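Local coordinates for protein papain-like protease (Human betacoronavirus 2c EMC/2012, PDB 4RNA) that probably cleaves viral polyproteins as a cysteine protease of the coronavirus papain-like family, and carries a zinc-binding domain, at residues L247-P252 with V309-F314; V278-H283 with K293-T298. One frame throughout, in Å; residues are numbered along the deposited sequence.

Contact 1. Residues L247-P252 with V309-F314; sequences LLSGTP and VTDVLF
L248 and V312 form the hydrogen-bonded pair at the middle of two antiparallel strands. L248 N reaches V312 O at 2.9 Å in a nearly straight bond (175°), and V312 N returns to L248 O at 2.7 Å. A third, longer backbone bond joins G250 N to T310 O at 3.2 Å, just before the chain turns a corner at T251. CA-H...O contacts add to these, such as D311 CA to L248 O at 3.2 Å.

The polar side chains meet at the non-hydrogen-bonded pair S249/D311. S249 OG donates to the anti lone pair of D311 OD1 over 2.6 Å. S249 OG and D311 CG are each anti to their own carbonyl carbon (chi1 -45° and -43°), which brings the two groups side by side on the face they share with L247 and L313. OD1 is also bonded by S169 OG and OD2 by N269 ND2, so the buried carboxylate is gripped at both oxygens, while S249 OG bonds H173 NE2.

Apolar contacts lie on both faces. On that of S249 and D311, L247 CD1 lies 3.9 Å from D311 CB. On the face of L248 and V312, L248 CD1 touches F314 CE1 at 3.6 Å, the two side chains crossing at about a right angle. Past the corner P252 CG meets T310 CG2 at 3.8 Å.

Helix 168-176 packs over the S249/D311 face through L172 and L176, strands 210-212 and 267-272 extend the sheet, and R29 of the second subunit hydrogen-bonds T251 O.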
loop_
_atom_site.group_PDB
_atom_site.type_symbol
_atom_site.label_atom_id
_atom_site.label_comp_id
_atom_site.label_asym_id
_atom_site.label_seq_id
_atom_site.Cartn_x
_atom_site.Cartn_y
_atom_site.Cartn_z
ATOM N N LEU A 247 18.669 -11.464 -0.773
ATOM C CA LEU A 247 18.562 -10.117 -0.176
ATOM C C LEU A 247 18.176 -10.186 1.302
ATOM O O LEU A 247 17.127 -10.786 1.697
ATOM C CB LEU A 247 17.493 -9.341 -0.969
ATOM C CG LEU A 247 16.880 -8.071 -0.423
ATOM C CD1 LEU A 247 18.018 -7.053 -0.467
ATOM C CD2 LEU A 247 15.705 -7.617 -1.333
ATOM N N LEU A 248 18.946 -9.495 2.155
ATOM C CA LEU A 248 18.692 -9.521 3.602
ATOM C C LEU A 248 18.402 -8.131 4.094
ATOM O O LEU A 248 18.953 -7.196 3.515
ATOM C CB LEU A 248 19.900 -10.141 4.375
ATOM C CG LEU A 248 20.434 -11.517 3.995
ATOM C CD1 LEU A 248 21.669 -11.941 4.793
ATOM C CD2 LEU A 248 19.299 -12.497 4.218
ATOM N N SER A 249 17.448 -7.975 5.013
ATOM C CA SER A 249 17.090 -6.638 5.486
ATOM C C SER A 249 16.918 -6.573 6.964
ATOM O O SER A 249 16.396 -7.425 7.555
ATOM C CB SER A 249 15.800 -6.058 4.816
ATOM O OG SER A 249 15.843 -6.282 3.435
ATOM N N GLY A 250 17.271 -5.446 7.598
ATOM C CA GLY A 250 16.824 -5.231 8.942
ATOM C C GLY A 250 16.769 -3.704 9.130
ATOM O O GLY A 250 16.965 -2.981 8.183
ATOM N N THR A 251 16.455 -3.278 10.329
ATOM C CA THR A 251 16.262 -1.864 10.642
ATOM C C THR A 251 17.646 -1.317 10.629
ATOM O O THR A 251 18.642 -2.068 10.703
ATOM C CB THR A 251 15.621 -1.690 12.061
ATOM O OG1 THR A 251 16.418 -2.387 13.007
ATOM C CG2 THR A 251 14.252 -2.300 12.138
ATOM N N PRO A 252 17.760 0.019 10.487
ATOM C CA PRO A 252 19.074 0.588 10.316
ATOM C C PRO A 252 19.994 0.150 11.436
ATOM O O PRO A 252 19.632 0.288 12.610
ATOM C CB PRO A 252 18.800 2.089 10.471
ATOM C CG PRO A 252 17.459 2.225 9.817
ATOM C CD PRO A 252 16.691 0.978 10.199
ATOM N N VAL A 309 23.259 0.199 8.111
ATOM C CA VAL A 309 22.882 -0.667 7.027
ATOM C C VAL A 309 21.429 -1.063 7.198
ATOM O O VAL A 309 20.971 -1.366 8.346
ATOM C CB VAL A 309 23.805 -1.862 7.052
ATOM C CG1 VAL A 309 23.354 -2.977 6.122
ATOM C CG2 VAL A 309 25.238 -1.464 6.729
ATOM N N THR A 310 20.744 -1.209 6.054
ATOM C CA THR A 310 19.367 -1.685 6.050
ATOM C C THR A 310 19.320 -2.958 5.218
ATOM O O THR A 310 19.471 -3.989 5.774
ATOM C CB THR A 310 18.384 -0.624 5.529
ATOM O OG1 THR A 310 18.833 -0.041 4.272
ATOM C CG2 THR A 310 18.165 0.481 6.564
ATOM N N ASP A 311 19.166 -2.862 3.901
ATOM C CA ASP A 311 19.162 -4.076 3.036
ATOM C C ASP A 311 20.582 -4.461 2.593
ATOM O O ASP A 311 21.407 -3.635 2.393
ATOM C CB ASP A 311 18.369 -3.837 1.794
ATOM C CG ASP A 311 17.099 -3.113 2.069
ATOM O OD1 ASP A 311 16.211 -3.766 2.708
ATOM O OD2 ASP A 311 16.990 -1.926 1.641
ATOM N N VAL A 312 20.862 -5.737 2.373
ATOM C CA VAL A 312 22.200 -6.150 1.932
ATOM C C VAL A 312 22.018 -7.183 0.880
ATOM O O VAL A 312 21.206 -8.086 1.109
ATOM C CB VAL A 312 23.058 -6.765 3.108
ATOM C CG1 VAL A 312 24.449 -7.207 2.607
ATOM C CG2 VAL A 312 23.212 -5.793 4.297
ATOM N N LEU A 313 22.736 -7.070 -0.231
ATOM C CA LEU A 313 22.551 -8.103 -1.325
ATOM C C LEU A 313 23.726 -9.088 -1.425
ATOM O O LEU A 313 24.848 -8.680 -1.600
ATOM C CB LEU A 313 22.345 -7.376 -2.704
ATOM C CG LEU A 313 22.135 -8.227 -3.945
ATOM C CD1 LEU A 313 20.966 -9.257 -3.725
ATOM C CD2 LEU A 313 21.841 -7.287 -5.093
ATOM N N PHE A 314 23.447 -10.404 -1.530
ATOM C CA PHE A 314 24.476 -11.357 -1.592
ATOM C C PHE A 314 24.283 -12.126 -2.896
ATOM O O PHE A 314 23.179 -12.116 -3.458
ATOM C CB PHE A 314 24.393 -12.353 -0.394
ATOM C CG PHE A 314 24.877 -11.787 0.913
ATOM C CD1 PHE A 314 24.000 -11.098 1.791
ATOM C CD2 PHE A 314 26.233 -11.958 1.294
ATOM C CE1 PHE A 314 24.475 -10.537 3.009
ATOM C CE2 PHE A 314 26.716 -11.386 2.495
ATOM C CZ PHE A 314 25.850 -10.659 3.334
#

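Contact 2. Residues V278-H283 with K293-T298; sequences VGHYVH and KFDSGT
H283 and F294 pair at the open end of the hairpin, as an antiparallel hydrogen-bonded pair. F294 N donates to H283 O over 2.7 Å, whereas the return bond from H283 N to F294 O is longer, 3.2 Å. With CG anti to its carbonyl carbon, F294 sets its ring edge-on to H283 O, and F294 CD2 lies at the edge of the imidazole, 4.4 Å from H283 CD2. That imidazole is fixed by N269, bonded to ND1, and by R285, bonded to NE2.

D295, the next residue, leaves the strand and turns its carboxylate to H280. Its CG is anti to the backbone N (chi1 176°), and OD1 takes a bond from H280 NE2 at 2.6 Å. OD1 lies near the imidazole plane, yet the donor stands above the carboxylate plane; the two planes are 51° apart and the N-H...O angle is bent to 133°. V282 CG1 packs beside, 4.1 Å from D295 CB, and a water links Y281 O to S296 OG.

A carboxylate bonded to one ring nitrogen helps to fix the imidazole's orientation. The pairing of H280 with D295 is consistent with the histidine and aspartate of the Cys-His-Asp triad of coronavirus papain-like proteases, in which the aspartate orients the histidine beside the nucleophilic cysteine.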
loop_
_atom_site.group_PDB
_atom_site.type_symbol
_atom_site.label_atom_id
_atom_site.label_comp_id
_atom_site.label_asym_id
_atom_site.label_seq_id
_atom_site.Cartn_x
_atom_site.Cartn_y
_atom_site.Cartn_z
ATOM N N VAL A 278 13.547 12.124 10.408
ATOM C CA VAL A 278 13.665 10.791 9.748
ATOM C C VAL A 278 14.308 10.692 8.313
ATOM O O VAL A 278 13.711 10.127 7.397
ATOM C CB VAL A 278 12.368 9.914 9.929
ATOM C CG1 VAL A 278 12.691 8.424 9.943
ATOM C CG2 VAL A 278 11.652 10.250 11.232
ATOM N N GLY A 279 15.498 11.286 8.140
ATOM C CA GLY A 279 16.597 10.720 7.305
ATOM C C GLY A 279 16.736 10.656 5.781
ATOM O O GLY A 279 16.007 11.309 5.054
ATOM N N HIS A 280 17.692 9.840 5.311
ATOM C CA HIS A 280 18.143 9.867 3.939
ATOM C C HIS A 280 18.749 8.545 3.517
ATOM O O HIS A 280 19.541 7.959 4.263
ATOM C CB HIS A 280 19.156 10.993 3.860
ATOM C CG HIS A 280 19.790 11.131 2.541
ATOM N ND1 HIS A 280 19.077 11.219 1.408
ATOM C CD2 HIS A 280 21.123 11.187 2.181
ATOM C CE1 HIS A 280 19.915 11.315 0.368
ATOM N NE2 HIS A 280 21.171 11.304 0.847
ATOM N N TYR A 281 18.372 8.031 2.337
ATOM C CA TYR A 281 18.843 6.714 1.904
ATOM C C TYR A 281 20.031 6.869 0.979
ATOM O O TYR A 281 20.046 7.782 0.165
ATOM C CB TYR A 281 17.745 5.905 1.155
ATOM C CG TYR A 281 16.682 5.319 2.068
ATOM C CD1 TYR A 281 16.848 4.053 2.632
ATOM C CD2 TYR A 281 15.519 6.014 2.344
ATOM C CE1 TYR A 281 15.872 3.481 3.441
ATOM C CE2 TYR A 281 14.544 5.476 3.167
ATOM C CZ TYR A 281 14.728 4.204 3.712
ATOM O OH TYR A 281 13.781 3.630 4.539
ATOM N N VAL A 282 20.991 5.949 1.068
ATOM C CA VAL A 282 22.120 5.920 0.176
ATOM C C VAL A 282 22.319 4.484 -0.286
ATOM O O VAL A 282 22.225 3.515 0.509
ATOM C CB VAL A 282 23.376 6.470 0.914
ATOM C CG1 VAL A 282 24.617 6.496 0.008
ATOM C CG2 VAL A 282 23.085 7.863 1.458
ATOM N N HIS A 283 22.600 4.310 -1.578
ATOM C CA HIS A 283 22.796 2.969 -2.119
ATOM C C HIS A 283 24.293 2.762 -2.302
ATOM O O HIS A 283 24.961 3.648 -2.845
ATOM C CB HIS A 283 22.099 2.805 -3.465
ATOM C CG HIS A 283 22.331 1.429 -4.107
ATOM N ND1 HIS A 283 21.716 0.365 -3.680
ATOM C CD2 HIS A 283 23.160 1.025 -5.148
ATOM C CE1 HIS A 283 22.062 -0.724 -4.394
ATOM N NE2 HIS A 283 22.964 -0.335 -5.314
ATOM N N LYS A 293 29.420 4.790 -3.043
ATOM C CA LYS A 293 28.251 5.311 -2.351
ATOM C C LYS A 293 27.506 6.218 -3.312
ATOM O O LYS A 293 28.006 7.286 -3.696
ATOM C CB LYS A 293 28.643 6.137 -1.114
ATOM C CG LYS A 293 29.586 5.422 -0.150
ATOM C CD LYS A 293 30.703 6.364 0.343
ATOM C CE LYS A 293 30.355 7.111 1.613
ATOM N NZ LYS A 293 31.635 7.552 2.271
ATOM N N PHE A 294 26.309 5.790 -3.702
ATOM C CA PHE A 294 25.505 6.493 -4.679
ATOM C C PHE A 294 24.429 7.229 -3.935
ATOM O O PHE A 294 23.370 6.664 -3.535
ATOM C CB PHE A 294 24.908 5.505 -5.653
ATOM C CG PHE A 294 25.903 4.894 -6.588
ATOM C CD1 PHE A 294 26.255 5.558 -7.764
ATOM C CD2 PHE A 294 26.453 3.644 -6.340
ATOM C CE1 PHE A 294 27.168 5.005 -8.645
ATOM C CE2 PHE A 294 27.357 3.078 -7.215
ATOM C CZ PHE A 294 27.712 3.753 -8.385
ATOM N N ASP A 295 24.712 8.483 -3.679
ATOM C CA ASP A 295 23.801 9.266 -2.910
ATOM C C ASP A 295 23.014 10.127 -3.881
ATOM O O ASP A 295 23.409 11.268 -4.204
ATOM C CB ASP A 295 24.547 10.115 -1.888
ATOM C CG ASP A 295 23.609 11.023 -1.117
ATOM O OD1 ASP A 295 22.383 10.949 -1.370
ATOM O OD2 ASP A 295 24.070 11.824 -0.281
ATOM N N SER A 296 21.905 9.555 -4.362
ATOM C CA SER A 296 20.980 10.232 -5.286
ATOM C C SER A 296 21.642 10.999 -6.459
ATOM O O SER A 296 21.470 12.223 -6.593
ATOM C CB SER A 296 20.002 11.115 -4.492
ATOM O OG SER A 296 19.109 10.308 -3.718
ATOM N N GLY A 297 22.390 10.273 -7.295
ATOM C CA GLY A 297 22.986 10.873 -8.481
ATOM C C GLY A 297 24.282 11.608 -8.141
ATOM O O GLY A 297 24.660 12.549 -8.827
ATOM N N THR A 298 24.925 11.185 -7.050
ATOM C CA THR A 298 26.248 11.643 -6.587
ATOM C C THR A 298 27.004 10.332 -6.281
ATOM O O THR A 298 26.350 9.328 -5.951
ATOM C CB THR A 298 26.076 12.517 -5.309
ATOM O OG1 THR A 298 25.571 13.804 -5.690
ATOM C CG2 THR A 298 27.398 12.691 -4.499
HETATM O O HOH W 1 20.162 7.698 -2.660
#

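In the fold
The two contacts belong to one curled mixed sheet, their centres 15 Å apart and their nearest atoms about 5 Å apart without touching. Along the chain the order is 247-252, 278-283, 293-298, 309-314, so the hairpin of contact 2 lies within the span that contact 1 brackets. Strand 267-272 bridges them, pairing with strand 280-287 on one side and strand 304-315 on the other; its N269 bonds both D311 and H283. Both contacts lie where the sheet meets the helical part of the chain, helix 168-176 at contact 1 and helix 115-122 at contact 2, consistent with a protease whose sheet probably supplies the active-site histidine and aspartate, and whose helical part the cysteine.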